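Local atomic coordinates of ebony (Drosophila melanogaster, PDB entry 6DYM), a protein that probably joins beta-alanine to amines such as dopamine and histamine as a nonribosomal peptide synthetase, of which this piece is the C-terminal condensation domain. Residues A[2-6]-A[138-142]; A[20-25]-A[124-129]; A[31-37]-A[92-96]; A[58-63]-A[75-80]; A[157-163]-A[207-213]. One frame throughout, in Å; residues are numbered along the deposited sequence. Where two conformers were deposited one is given.

Contact 1: residues A[2-6]-A[138-142]; sequences LKMEA and ACMHF
Met4 sets its CB over one face of the Phe142 ring, 3.8 Å from the ring centroid and almost exactly on the ring normal, a CH-pi contact. Further out, Met4 SD sits oblique to the Phe142 ring, 4.6 Å from its centroid, as a Met-aromatic contact. A bend at chi3 (-69°) then sets the methyl beside the helix, with Met4 CE 3.7 Å from Phe142 CB and 4.2 Å from Ala138 CB. The two side chains run antiparallel to one another, so the tail of Met4 ends beside the root of Phe142. Strand 4-8 is an outermost strand of the sheet, and helix 133-153 packs on it with the short segments' axes 33° apart, as in the alpha/beta layers of a GNAT-type acyltransferase fold. At the ring's edge, near its plane, Ala6 N approaches Phe142 CE2 at 3.7 Å. The fringe is looser: Leu2 CD2 meets Ala138 CB at 4.3 Å, and the Leu2 side chain lies about 4 Å from a bound calcium ion.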
# COMPACT_ATOMS: atom_id res chain seq x y z
N LEU A 2 19.87 -13.17 -0.22
CA LEU A 2 19.64 -11.74 -0.42
C LEU A 2 19.86 -10.99 0.89
O LEU A 2 19.23 -11.31 1.91
CB LEU A 2 18.23 -11.51 -0.94
CG LEU A 2 17.86 -10.08 -1.32
CD1 LEU A 2 18.84 -9.50 -2.33
CD2 LEU A 2 16.44 -10.03 -1.86
N LYS A 3 20.76 -10.01 0.87
CA LYS A 3 21.05 -9.19 2.04
C LYS A 3 20.45 -7.80 1.83
O LYS A 3 20.70 -7.17 0.80
CB LYS A 3 22.56 -9.09 2.28
CG LYS A 3 23.24 -10.44 2.47
CD LYS A 3 23.06 -10.97 3.88
CE LYS A 3 24.16 -11.96 4.23
NZ LYS A 3 24.32 -12.12 5.70
N MET A 4 19.69 -7.33 2.81
CA MET A 4 18.88 -6.13 2.64
C MET A 4 19.09 -5.16 3.79
O MET A 4 19.44 -5.55 4.91
CB MET A 4 17.39 -6.47 2.53
CG MET A 4 16.99 -7.05 1.18
SD MET A 4 15.36 -7.79 1.24
CE MET A 4 15.67 -9.23 2.26
N GLU A 5 18.84 -3.88 3.51
CA GLU A 5 18.89 -2.84 4.52
C GLU A 5 17.77 -1.84 4.27
O GLU A 5 17.55 -1.42 3.14
CB GLU A 5 20.24 -2.13 4.50
CG GLU A 5 20.33 -0.97 5.47
CD GLU A 5 21.63 -0.20 5.35
OE1 GLU A 5 22.41 -0.49 4.42
OE2 GLU A 5 21.86 0.70 6.18
N ALA A 6 17.08 -1.46 5.34
CA ALA A 6 16.01 -0.47 5.27
C ALA A 6 16.59 0.91 5.54
O ALA A 6 17.24 1.14 6.56
CB ALA A 6 14.92 -0.79 6.29
N ALA A 138 11.44 -12.77 -0.14
CA ALA A 138 12.37 -12.29 0.87
C ALA A 138 12.18 -10.80 1.14
O ALA A 138 12.16 -10.36 2.30
CB ALA A 138 13.81 -12.58 0.45
N CYS A 139 12.04 -10.00 0.08
CA CYS A 139 11.87 -8.56 0.26
C CYS A 139 10.56 -8.25 0.98
O CYS A 139 10.52 -7.40 1.87
CB CYS A 139 11.94 -7.85 -1.09
SG CYS A 139 12.11 -6.05 -0.98
N MET A 140 9.47 -8.95 0.62
CA MET A 140 8.19 -8.71 1.29
C MET A 140 8.28 -9.03 2.78
O MET A 140 7.82 -8.25 3.61
CB MET A 140 7.09 -9.55 0.62
CG MET A 140 6.72 -9.08 -0.78
SD MET A 140 6.05 -7.40 -0.80
CE MET A 140 4.34 -7.72 -0.36
N HIS A 141 8.87 -10.18 3.12
CA HIS A 141 9.07 -10.52 4.53
C HIS A 141 9.88 -9.44 5.24
O HIS A 141 9.59 -9.06 6.38
CB HIS A 141 9.77 -11.88 4.67
CG HIS A 141 8.84 -13.06 4.60
ND1 HIS A 141 7.90 -13.34 5.57
CD2 HIS A 141 8.73 -14.05 3.68
CE1 HIS A 141 7.24 -14.44 5.24
NE2 HIS A 141 7.73 -14.88 4.09
N PHE A 142 10.91 -8.92 4.56
CA PHE A 142 11.78 -7.91 5.17
C PHE A 142 11.03 -6.60 5.41
O PHE A 142 11.13 -6.00 6.49
CB PHE A 142 13.00 -7.68 4.27
CG PHE A 142 14.02 -6.75 4.85
CD1 PHE A 142 14.98 -7.21 5.74
CD2 PHE A 142 14.04 -5.41 4.49
CE1 PHE A 142 15.93 -6.34 6.26
CE2 PHE A 142 14.99 -4.54 5.01
CZ PHE A 142 15.93 -5.01 5.90

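Contact 2: residues A[20-25]-A[124-129]; sequences IIVASF and MMGTAE
Phe25 has CG anti to its own carbonyl carbon (chi1 -65°), which swings the ring from the helix toward the strand. Met124 starts out the same way and then runs extended, carrying its sulfur to the ring's rim. Met124 SD stands 3.6 Å from Phe25 CE2 and 4.9 Å from the ring centroid, near the ring plane, so this is a Met-aromatic contact made at the edge. The carbonyl Met125 O also lies at that edge, close to Phe25 CE1. Ile21 crosses Met124 at about a right angle, with its CG2 branch 4.0 Å from Met124 SD. Next along the strand comes Gly126, where the absence of a side chain lets the helix settle directly on the backbone: Ile20 CG2 is 3.6 Å from Gly126 C, and Ser24 OG is 3.9 Å from Gly126 CA. Beyond the strand's end the packing passes to the surface, where the extended Glu129 side chain runs alongside the methyl of Ala23, OE1 coming to 3.6 Å from Ala23 CB. Met125 and Thr127 point away from helix 14-25; their side chains touch helix 133-153, whose Asn136 takes the hydroxyl of Thr127. The short axes of helix and strand cross at 87°. With helix 14-25 on this face and helix 133-153 on the other, the sheet lies between helical layers, the three-layer alpha/beta/alpha arrangement of the GNAT fold.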
# COMPACT_ATOMS: atom_id res chain seq x y z
N ILE A 20 9.58 1.74 -9.12
CA ILE A 20 9.15 0.53 -8.44
C ILE A 20 7.63 0.47 -8.34
O ILE A 20 7.02 -0.56 -8.61
CB ILE A 20 9.82 0.42 -7.06
CG1 ILE A 20 11.28 -0.01 -7.22
CG2 ILE A 20 9.07 -0.57 -6.16
CD1 ILE A 20 11.99 -0.29 -5.92
N ILE A 21 7.00 1.59 -7.96
CA ILE A 21 5.55 1.59 -7.77
C ILE A 21 4.83 1.42 -9.11
O ILE A 21 3.87 0.65 -9.22
CB ILE A 21 5.11 2.88 -7.05
CG1 ILE A 21 5.58 2.87 -5.59
CG2 ILE A 21 3.60 3.04 -7.13
CD1 ILE A 21 5.02 1.71 -4.77
N VAL A 22 5.29 2.13 -10.14
CA VAL A 22 4.64 2.03 -11.45
C VAL A 22 4.73 0.60 -11.97
O VAL A 22 3.73 0.03 -12.44
CB VAL A 22 5.28 3.03 -12.44
CG1 VAL A 22 4.87 2.70 -13.87
CG2 VAL A 22 4.88 4.45 -12.09
N ALA A 23 5.92 -0.00 -11.89
CA ALA A 23 6.07 -1.38 -12.34
C ALA A 23 5.25 -2.34 -11.49
O ALA A 23 4.64 -3.28 -12.02
CB ALA A 23 7.55 -1.78 -12.31
N SER A 24 5.20 -2.11 -10.17
CA SER A 24 4.53 -3.05 -9.28
C SER A 24 3.01 -2.99 -9.43
O SER A 24 2.33 -4.00 -9.21
CB SER A 24 4.94 -2.79 -7.84
OG SER A 24 3.96 -3.26 -6.93
N PHE A 25 2.46 -1.82 -9.78
CA PHE A 25 1.01 -1.67 -9.85
C PHE A 25 0.47 -1.75 -11.27
O PHE A 25 -0.45 -2.53 -11.53
CB PHE A 25 0.57 -0.34 -9.21
CG PHE A 25 0.85 -0.25 -7.73
CD1 PHE A 25 1.28 -1.35 -7.00
CD2 PHE A 25 0.65 0.95 -7.05
CE1 PHE A 25 1.54 -1.26 -5.64
CE2 PHE A 25 0.90 1.04 -5.69
CZ PHE A 25 1.35 -0.06 -4.98
N MET A 124 1.26 1.94 0.54
CA MET A 124 1.85 1.34 -0.65
C MET A 124 3.06 0.50 -0.26
O MET A 124 3.84 0.88 0.62
CB MET A 124 2.28 2.39 -1.69
CG MET A 124 1.14 3.20 -2.27
SD MET A 124 1.53 4.04 -3.81
CE MET A 124 0.01 4.95 -4.10
N MET A 125 3.18 -0.66 -0.91
CA MET A 125 4.35 -1.52 -0.81
C MET A 125 4.64 -2.06 -2.20
O MET A 125 3.71 -2.48 -2.90
CB MET A 125 4.10 -2.68 0.17
CG MET A 125 5.31 -3.09 0.98
SD MET A 125 4.93 -4.32 2.25
CE MET A 125 5.06 -3.36 3.75
N GLY A 126 5.90 -2.02 -2.61
CA GLY A 126 6.27 -2.49 -3.94
C GLY A 126 7.68 -3.02 -3.95
O GLY A 126 8.51 -2.66 -3.12
N THR A 127 7.94 -3.91 -4.91
CA THR A 127 9.27 -4.47 -5.13
C THR A 127 9.65 -4.30 -6.59
O THR A 127 8.78 -4.23 -7.47
CB THR A 127 9.33 -5.96 -4.78
OG1 THR A 127 8.35 -6.65 -5.56
CG2 THR A 127 9.06 -6.18 -3.30
N ALA A 128 10.95 -4.26 -6.85
CA ALA A 128 11.45 -4.04 -8.20
C ALA A 128 11.02 -5.17 -9.14
O ALA A 128 10.85 -6.32 -8.74
CB ALA A 128 12.98 -3.92 -8.19
N GLU A 129 10.84 -4.81 -10.42
CA GLU A 129 10.29 -5.73 -11.41
C GLU A 129 11.16 -6.96 -11.62
O GLU A 129 10.64 -8.04 -11.93
CB GLU A 129 10.11 -5.00 -12.75
CG GLU A 129 8.75 -5.18 -13.39
CD GLU A 129 8.60 -4.41 -14.70
OE1 GLU A 129 9.37 -3.44 -14.91
OE2 GLU A 129 7.72 -4.77 -15.51

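Contact 3: residues A[31-37]-A[92-96]; sequences LEQWLKP and KLLIV
The ammonium group of Lys92 is held between two backbone carbonyls, Leu35 O and Pro37 O. Lys92 NZ donates to Leu35 O at 2.8 Å, meeting it at a C=O...N angle of 154° and tilted 23° from the carbonyl plane. The modelled bond to Pro37 O is very short, and its exact length is doubtful. The peptide before Pro37 is cis, and the two accepting carbonyls lie on either side of Lys36 in the chain. Lys92 is bent at chi3 (134°), which turns its end toward the two carbonyls. Their loop joins helix 14-25 to helix 41-58, and here it docks on the start of helix 93-111, which comes between strands 71-80 and 119-127 in the sequence and adds to the usual helices of a GNAT-like fold. Away from the ammonium group the contact turns apolar. Leu35 sets its CD1 branch against the start of the helix, 3.5 Å from Lys92 O and 3.6 Å from Val96 CG2, while its CD2 branch reaches Ile95 CD1 at 4.4 Å. Pro196 packs on both Leu35 and Ile95. Glu32 uses its methylene here, CG lying 3.5 Å from Leu93 CD2 and 3.9 Å from Val96 CG2, and its carboxylate goes to the hydroxyl of Tyr44. At the far end Leu31 CD1 rests against Val96 CG1 at 4.2 Å.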
# COMPACT_ATOMS: atom_id res chain seq x y z
N LEU A 31 -7.29 -4.49 -8.63
CA LEU A 31 -8.48 -3.67 -8.81
C LEU A 31 -8.47 -2.90 -10.12
O LEU A 31 -9.49 -2.86 -10.82
CB LEU A 31 -8.61 -2.69 -7.64
CG LEU A 31 -8.96 -3.31 -6.29
CD1 LEU A 31 -8.97 -2.23 -5.23
CD2 LEU A 31 -10.30 -4.05 -6.36
N GLU A 32 -7.33 -2.30 -10.48
CA GLU A 32 -7.25 -1.48 -11.69
C GLU A 32 -7.41 -2.30 -12.96
O GLU A 32 -7.75 -1.72 -14.00
CB GLU A 32 -5.92 -0.73 -11.73
CG GLU A 32 -5.77 0.32 -10.65
CD GLU A 32 -5.07 -0.20 -9.41
OE1 GLU A 32 -5.59 -1.14 -8.77
OE2 GLU A 32 -3.99 0.33 -9.08
N GLN A 33 -7.16 -3.61 -12.92
CA GLN A 33 -7.33 -4.43 -14.12
C GLN A 33 -8.78 -4.41 -14.60
O GLN A 33 -9.04 -4.63 -15.78
CB GLN A 33 -6.88 -5.86 -13.86
CG GLN A 33 -7.77 -6.62 -12.90
CD GLN A 33 -7.30 -8.05 -12.67
OE1 GLN A 33 -6.93 -8.76 -13.60
NE2 GLN A 33 -7.32 -8.47 -11.41
N TRP A 34 -9.72 -4.17 -13.69
CA TRP A 34 -11.13 -4.14 -14.05
C TRP A 34 -11.60 -2.76 -14.50
O TRP A 34 -12.72 -2.64 -15.00
CB TRP A 34 -11.98 -4.63 -12.87
CG TRP A 34 -11.51 -5.96 -12.36
CD1 TRP A 34 -10.93 -6.23 -11.16
CD2 TRP A 34 -11.57 -7.21 -13.06
NE1 TRP A 34 -10.63 -7.57 -11.06
CE2 TRP A 34 -11.01 -8.19 -12.22
CE3 TRP A 34 -12.04 -7.60 -14.32
CZ2 TRP A 34 -10.91 -9.53 -12.59
CZ3 TRP A 34 -11.94 -8.92 -14.69
CH2 TRP A 34 -11.38 -9.88 -13.83
N LEU A 35 -10.76 -1.74 -14.34
CA LEU A 35 -11.07 -0.39 -14.81
C LEU A 35 -10.55 -0.13 -16.22
O LEU A 35 -10.74 0.98 -16.73
CB LEU A 35 -10.49 0.65 -13.85
CG LEU A 35 -10.94 0.59 -12.40
CD1 LEU A 35 -10.18 1.61 -11.55
CD2 LEU A 35 -12.43 0.80 -12.30
N LYS A 36 -9.90 -1.11 -16.84
CA LYS A 36 -9.43 -0.94 -18.21
C LYS A 36 -10.62 -0.75 -19.15
O LYS A 36 -11.67 -1.37 -18.96
CB LYS A 36 -8.60 -2.16 -18.64
CG LYS A 36 -7.25 -2.28 -17.94
CD LYS A 36 -6.44 -3.45 -18.50
CE LYS A 36 -5.35 -3.88 -17.52
NZ LYS A 36 -4.58 -2.71 -16.98
N PRO A 37 -10.49 0.11 -20.17
CA PRO A 37 -9.28 0.89 -20.43
C PRO A 37 -9.31 2.25 -19.74
O PRO A 37 -10.30 2.61 -19.11
CB PRO A 37 -9.29 1.05 -21.95
CG PRO A 37 -10.76 0.90 -22.35
CD PRO A 37 -11.55 0.41 -21.15
N LYS A 92 -9.18 7.36 -13.42
CA LYS A 92 -10.06 6.34 -12.86
C LYS A 92 -9.52 5.78 -11.55
O LYS A 92 -10.26 5.07 -10.85
CB LYS A 92 -10.26 5.20 -13.86
CG LYS A 92 -11.17 5.55 -15.04
CD LYS A 92 -11.06 4.50 -16.15
CE LYS A 92 -12.43 4.08 -16.67
NZ LYS A 92 -12.34 3.05 -17.76
N LEU A 93 -8.26 6.08 -11.20
CA LEU A 93 -7.72 5.67 -9.91
C LEU A 93 -8.53 6.22 -8.74
O LEU A 93 -8.47 5.66 -7.64
CB LEU A 93 -6.26 6.11 -9.78
CG LEU A 93 -5.22 5.19 -10.40
CD1 LEU A 93 -3.82 5.58 -9.97
CD2 LEU A 93 -5.52 3.76 -10.02
N LEU A 94 -9.27 7.31 -8.95
CA LEU A 94 -10.12 7.84 -7.90
C LEU A 94 -11.16 6.82 -7.46
O LEU A 94 -11.52 6.76 -6.28
CB LEU A 94 -10.81 9.13 -8.37
CG LEU A 94 -11.81 9.77 -7.40
CD1 LEU A 94 -11.09 10.26 -6.16
CD2 LEU A 94 -12.57 10.90 -8.08
N ILE A 95 -11.65 6.00 -8.39
CA ILE A 95 -12.58 4.94 -8.03
C ILE A 95 -11.91 3.96 -7.07
O ILE A 95 -12.53 3.49 -6.10
CB ILE A 95 -13.09 4.23 -9.29
CG1 ILE A 95 -13.79 5.23 -10.21
CG2 ILE A 95 -14.02 3.07 -8.92
CD1 ILE A 95 -14.35 4.62 -11.48
N VAL A 96 -10.63 3.64 -7.31
CA VAL A 96 -9.90 2.75 -6.41
C VAL A 96 -9.80 3.36 -5.02
O VAL A 96 -10.07 2.69 -4.01
CB VAL A 96 -8.51 2.43 -6.98
CG1 VAL A 96 -7.68 1.67 -5.96
CG2 VAL A 96 -8.63 1.62 -8.26

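Contact 4: residues A[58-63]-A[75-80]; sequences RDLSFV and TALNFD
Phe62 folds its ring back over Ala76: with chi1 at 59° CG sits between the backbone N and carbonyl carbon, and one ring face receives Ala76 CB, 3.8 Å from the centroid. This is the tight end, a hydrogen-bonded antiparallel pair. Phe62 O is gripped twice, by Ala76 N at 3.0 Å and by Thr75 OG1 at 2.9 Å, the two donors arriving from opposite faces of the carbonyl plane. Before the strand proper, side chains take over the pairing. Ser61 OG accepts a nearly straight bond from Asn78 N at 2.9 Å, and Asn78 ND2 donates at 2.9 Å to Leu60 O, which lies in its amide plane. At the same level a water fits between the backbones, 2.7 Å from Ser61 OG; the water accepts from Leu60 N and donates to Asn78 O. At the exposed end Arg58 offers just a methylene, CG touching the edge of the Phe79 ring at CE1, 4.0 Å away. The hairpin lies between strands 4-8 and 119-127; Leu55 of helix 41-58 packs on Ser61, Leu77 and Phe79, while helix 14-25 lies against Val63 and Thr75.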
# COMPACT_ATOMS: atom_id res chain seq x y z
N ARG A 58 7.35 13.38 6.57
CA ARG A 58 6.72 12.67 7.68
C ARG A 58 7.63 11.60 8.28
O ARG A 58 7.42 11.22 9.44
CB ARG A 58 5.40 12.05 7.23
CG ARG A 58 4.37 13.07 6.79
CD ARG A 58 3.95 13.95 7.95
NE ARG A 58 2.87 14.84 7.56
CZ ARG A 58 2.61 16.01 8.13
NH1 ARG A 58 3.35 16.44 9.14
NH2 ARG A 58 1.59 16.75 7.70
N ASP A 59 8.61 11.11 7.52
CA ASP A 59 9.64 10.20 8.03
C ASP A 59 9.05 8.89 8.55
O ASP A 59 9.47 8.37 9.59
CB ASP A 59 10.50 10.88 9.10
CG ASP A 59 11.82 10.16 9.34
OD1 ASP A 59 12.45 9.72 8.36
OD2 ASP A 59 12.24 10.05 10.51
N LEU A 60 8.08 8.34 7.83
CA LEU A 60 7.50 7.05 8.18
C LEU A 60 7.71 6.00 7.10
O LEU A 60 7.36 4.83 7.32
CB LEU A 60 6.00 7.19 8.46
CG LEU A 60 5.58 8.15 9.58
CD1 LEU A 60 4.07 8.31 9.60
CD2 LEU A 60 6.08 7.65 10.93
N SER A 61 8.27 6.37 5.95
CA SER A 61 8.46 5.48 4.82
C SER A 61 9.94 5.14 4.67
O SER A 61 10.81 5.81 5.25
CB SER A 61 7.91 6.11 3.54
OG SER A 61 6.59 6.59 3.74
N PHE A 62 10.22 4.10 3.89
CA PHE A 62 11.60 3.67 3.71
C PHE A 62 11.75 2.95 2.38
O PHE A 62 10.76 2.56 1.74
CB PHE A 62 12.08 2.78 4.87
CG PHE A 62 11.28 1.52 5.06
CD1 PHE A 62 11.55 0.38 4.32
CD2 PHE A 62 10.28 1.46 6.02
CE1 PHE A 62 10.83 -0.78 4.51
CE2 PHE A 62 9.55 0.30 6.22
CZ PHE A 62 9.83 -0.83 5.46
N VAL A 63 13.00 2.81 1.95
CA VAL A 63 13.36 1.99 0.81
C VAL A 63 14.21 0.82 1.31
O VAL A 63 14.81 0.87 2.39
CB VAL A 63 14.12 2.78 -0.28
CG1 VAL A 63 13.21 3.80 -0.94
CG2 VAL A 63 15.34 3.48 0.33
N THR A 75 10.10 -0.82 -1.61
CA THR A 75 9.78 0.39 -0.86
C THR A 75 8.46 0.21 -0.12
O THR A 75 7.55 -0.48 -0.60
CB THR A 75 9.74 1.63 -1.76
OG1 THR A 75 9.66 2.80 -0.95
CG2 THR A 75 8.53 1.60 -2.70
N ALA A 76 8.38 0.83 1.05
CA ALA A 76 7.18 0.82 1.88
C ALA A 76 6.82 2.26 2.20
O ALA A 76 7.58 2.95 2.89
CB ALA A 76 7.39 0.02 3.16
N LEU A 77 5.68 2.72 1.69
CA LEU A 77 5.21 4.09 1.89
C LEU A 77 4.11 4.09 2.95
O LEU A 77 3.11 3.38 2.80
CB LEU A 77 4.71 4.69 0.58
CG LEU A 77 5.66 4.51 -0.61
CD1 LEU A 77 5.14 5.26 -1.83
CD2 LEU A 77 7.06 4.98 -0.25
N ASN A 78 4.30 4.88 4.00
CA ASN A 78 3.41 4.89 5.15
C ASN A 78 3.05 6.31 5.53
O ASN A 78 3.85 7.23 5.36
CB ASN A 78 4.04 4.20 6.35
CG ASN A 78 4.55 2.82 6.02
OD1 ASN A 78 3.79 1.98 5.55
ND2 ASN A 78 5.84 2.59 6.23
N PHE A 79 1.84 6.47 6.06
CA PHE A 79 1.36 7.71 6.64
C PHE A 79 0.66 7.41 7.96
O PHE A 79 0.18 6.30 8.19
CB PHE A 79 0.36 8.43 5.73
CG PHE A 79 0.99 9.27 4.66
CD1 PHE A 79 1.78 10.36 4.98
CD2 PHE A 79 0.74 8.99 3.33
CE1 PHE A 79 2.34 11.13 4.00
CE2 PHE A 79 1.29 9.77 2.33
CZ PHE A 79 2.09 10.84 2.67
N ASP A 80 0.63 8.41 8.83
CA ASP A 80 -0.36 8.43 9.90
C ASP A 80 -1.74 8.46 9.27
O ASP A 80 -2.07 9.38 8.52
CB ASP A 80 -0.13 9.65 10.79
CG ASP A 80 -1.04 9.67 12.02
OD1 ASP A 80 -2.15 9.10 11.98
OD2 ASP A 80 -0.63 10.27 13.03
O HOH W 1 6.27 8.85 5.19

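Contact 5: residues A[157-163]-A[207-213]; sequences AGIFTTN and IVHWKEV
Asn163 ND2 donates to His209 ND1 at 2.8 Å, in the plane of its own amide but tilted 25° from the imidazole plane. Along the opposite face of the pair, Trp210 lays its six-membered ring across the strand where Gly158 has no side chain: CH2 comes to 3.4 Å from Gly158 CA and CE3 to 3.3 Å from Ile159 O. Phe160 CB abuts the edge of that indole at CE3, 3.9 Å away, and the Phe160 ring reaches on to Val208, CE1 to CG1 3.5 Å. The backbones between these two faces pair in regular antiparallel register, with His209 N meeting Thr161 O at 2.7 Å, nearly along the C=O axis. Outside the pair, Thr161 OG1 is bonded to Ser122 O on strand 119-127, and strand 178-184 flanks the other side, completing this end of the GNAT-like sheet. Asp173 takes His209 NE2, so both ring nitrogens are engaged, with ND1 as an acceptor, and the imidazole's rotation is fixed.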
# COMPACT_ATOMS: atom_id res chain seq x y z
N ALA A 157 0.10 2.81 17.76
CA ALA A 157 -0.64 1.75 18.41
C ALA A 157 -0.78 0.52 17.53
O ALA A 157 -0.82 -0.61 18.04
CB ALA A 157 -2.03 2.25 18.83
N GLY A 158 -0.87 0.70 16.22
CA GLY A 158 -0.96 -0.46 15.34
C GLY A 158 -0.78 -0.07 13.89
O GLY A 158 -0.63 1.11 13.55
N ILE A 159 -0.80 -1.09 13.04
CA ILE A 159 -0.63 -0.95 11.60
C ILE A 159 -1.93 -1.32 10.91
O ILE A 159 -2.55 -2.34 11.22
CB ILE A 159 0.53 -1.83 11.10
CG1 ILE A 159 1.84 -1.41 11.77
CG2 ILE A 159 0.65 -1.74 9.59
CD1 ILE A 159 2.97 -2.37 11.55
N PHE A 160 -2.32 -0.50 9.93
CA PHE A 160 -3.62 -0.56 9.28
C PHE A 160 -3.41 -0.57 7.77
O PHE A 160 -2.67 0.26 7.25
CB PHE A 160 -4.44 0.66 9.71
CG PHE A 160 -5.86 0.67 9.25
CD1 PHE A 160 -6.73 -0.34 9.60
CD2 PHE A 160 -6.35 1.74 8.50
CE1 PHE A 160 -8.06 -0.31 9.19
CE2 PHE A 160 -7.67 1.78 8.08
CZ PHE A 160 -8.52 0.75 8.43
N THR A 161 -4.05 -1.52 7.08
CA THR A 161 -3.89 -1.59 5.63
C THR A 161 -5.03 -2.40 5.02
O THR A 161 -5.62 -3.26 5.69
CB THR A 161 -2.53 -2.21 5.25
OG1 THR A 161 -2.39 -2.23 3.82
CG2 THR A 161 -2.39 -3.62 5.79
N THR A 162 -5.34 -2.10 3.76
CA THR A 162 -6.26 -2.92 2.96
C THR A 162 -5.44 -3.70 1.94
O THR A 162 -4.75 -3.10 1.11
CB THR A 162 -7.32 -2.08 2.25
OG1 THR A 162 -8.04 -1.30 3.21
CG2 THR A 162 -8.31 -2.98 1.51
N ASN A 163 -5.53 -5.02 1.99
CA ASN A 163 -4.76 -5.88 1.11
C ASN A 163 -5.67 -6.39 -0.00
O ASN A 163 -6.72 -6.98 0.27
CB ASN A 163 -4.12 -7.01 1.89
CG ASN A 163 -2.99 -6.52 2.76
OD1 ASN A 163 -2.07 -5.85 2.27
ND2 ASN A 163 -3.05 -6.81 4.05
N ILE A 207 -9.37 -7.00 1.73
CA ILE A 207 -9.34 -7.38 3.14
C ILE A 207 -8.70 -6.25 3.93
O ILE A 207 -7.58 -5.82 3.62
CB ILE A 207 -8.60 -8.71 3.35
CG1 ILE A 207 -9.20 -9.78 2.45
CG2 ILE A 207 -8.69 -9.11 4.81
CD1 ILE A 207 -8.84 -11.20 2.81
N VAL A 208 -9.43 -5.77 4.94
CA VAL A 208 -8.94 -4.72 5.83
C VAL A 208 -8.26 -5.39 7.02
O VAL A 208 -8.87 -6.18 7.74
CB VAL A 208 -10.09 -3.81 6.29
CG1 VAL A 208 -9.58 -2.75 7.26
CG2 VAL A 208 -10.74 -3.14 5.09
N HIS A 209 -6.98 -5.06 7.21
CA HIS A 209 -6.13 -5.75 8.18
C HIS A 209 -5.61 -4.77 9.22
O HIS A 209 -5.27 -3.62 8.91
CB HIS A 209 -4.94 -6.42 7.48
CG HIS A 209 -5.24 -7.77 6.93
ND1 HIS A 209 -5.05 -8.09 5.60
CD2 HIS A 209 -5.70 -8.90 7.52
CE1 HIS A 209 -5.38 -9.35 5.40
NE2 HIS A 209 -5.79 -9.86 6.55
N TRP A 210 -5.52 -5.24 10.46
CA TRP A 210 -5.11 -4.41 11.59
C TRP A 210 -4.27 -5.26 12.54
O TRP A 210 -4.67 -6.37 12.89
CB TRP A 210 -6.35 -3.85 12.31
CG TRP A 210 -6.13 -3.26 13.68
CD1 TRP A 210 -6.58 -3.77 14.86
CD2 TRP A 210 -5.46 -2.03 14.00
NE1 TRP A 210 -6.21 -2.94 15.90
CE2 TRP A 210 -5.53 -1.87 15.40
CE3 TRP A 210 -4.81 -1.05 13.24
CZ2 TRP A 210 -4.97 -0.78 16.05
CZ3 TRP A 210 -4.25 0.03 13.89
CH2 TRP A 210 -4.34 0.16 15.29
N LYS A 211 -3.11 -4.74 12.93
CA LYS A 211 -2.22 -5.43 13.84
C LYS A 211 -1.79 -4.47 14.93
O LYS A 211 -1.12 -3.47 14.66
CB LYS A 211 -1.00 -6.00 13.12
CG LYS A 211 -0.04 -6.76 14.03
CD LYS A 211 1.06 -7.45 13.23
CE LYS A 211 1.94 -8.30 14.12
NZ LYS A 211 1.23 -8.67 15.38
N GLU A 212 -2.17 -4.77 16.17
CA GLU A 212 -1.73 -3.96 17.30
C GLU A 212 -0.24 -4.18 17.54
O GLU A 212 0.27 -5.29 17.42
CB GLU A 212 -2.54 -4.31 18.54
CG GLU A 212 -3.98 -3.84 18.45
CD GLU A 212 -4.70 -3.90 19.78
OE1 GLU A 212 -4.02 -3.99 20.82
OE2 GLU A 212 -5.95 -3.87 19.78
N VAL A 213 0.44 -3.09 17.88
CA VAL A 213 1.88 -3.10 18.04
C VAL A 213 2.25 -3.12 19.52
O VAL A 213 3.11 -3.89 19.94
CB VAL A 213 2.50 -1.88 17.33
CG1 VAL A 213 3.79 -1.46 18.00
CG2 VAL A 213 2.72 -2.19 15.86

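Contacts 1, 2, 3 and 4 are nested along the chain like brackets, contact 4 innermost, and contact 5 follows after contact 1 has closed. Four of them share the seven-stranded mixed sheet; contact 3 instead ties a loop to helix 93-111, with its centre about 30 Å from that of contact 1. Contacts 1 and 4 meet through neighbouring strands 4-8 and 62-66, and contacts 2 and 4 through 119-127 and 71-80. Contact 5 lies farther across the sheet, about 20 Å from contact 2 between centres. Their strands, 119-127 and 158-163, are parallel neighbours, the pair between which GNAT relatives bind pantetheine, consistent with a domain fed by a carrier-bound substrate.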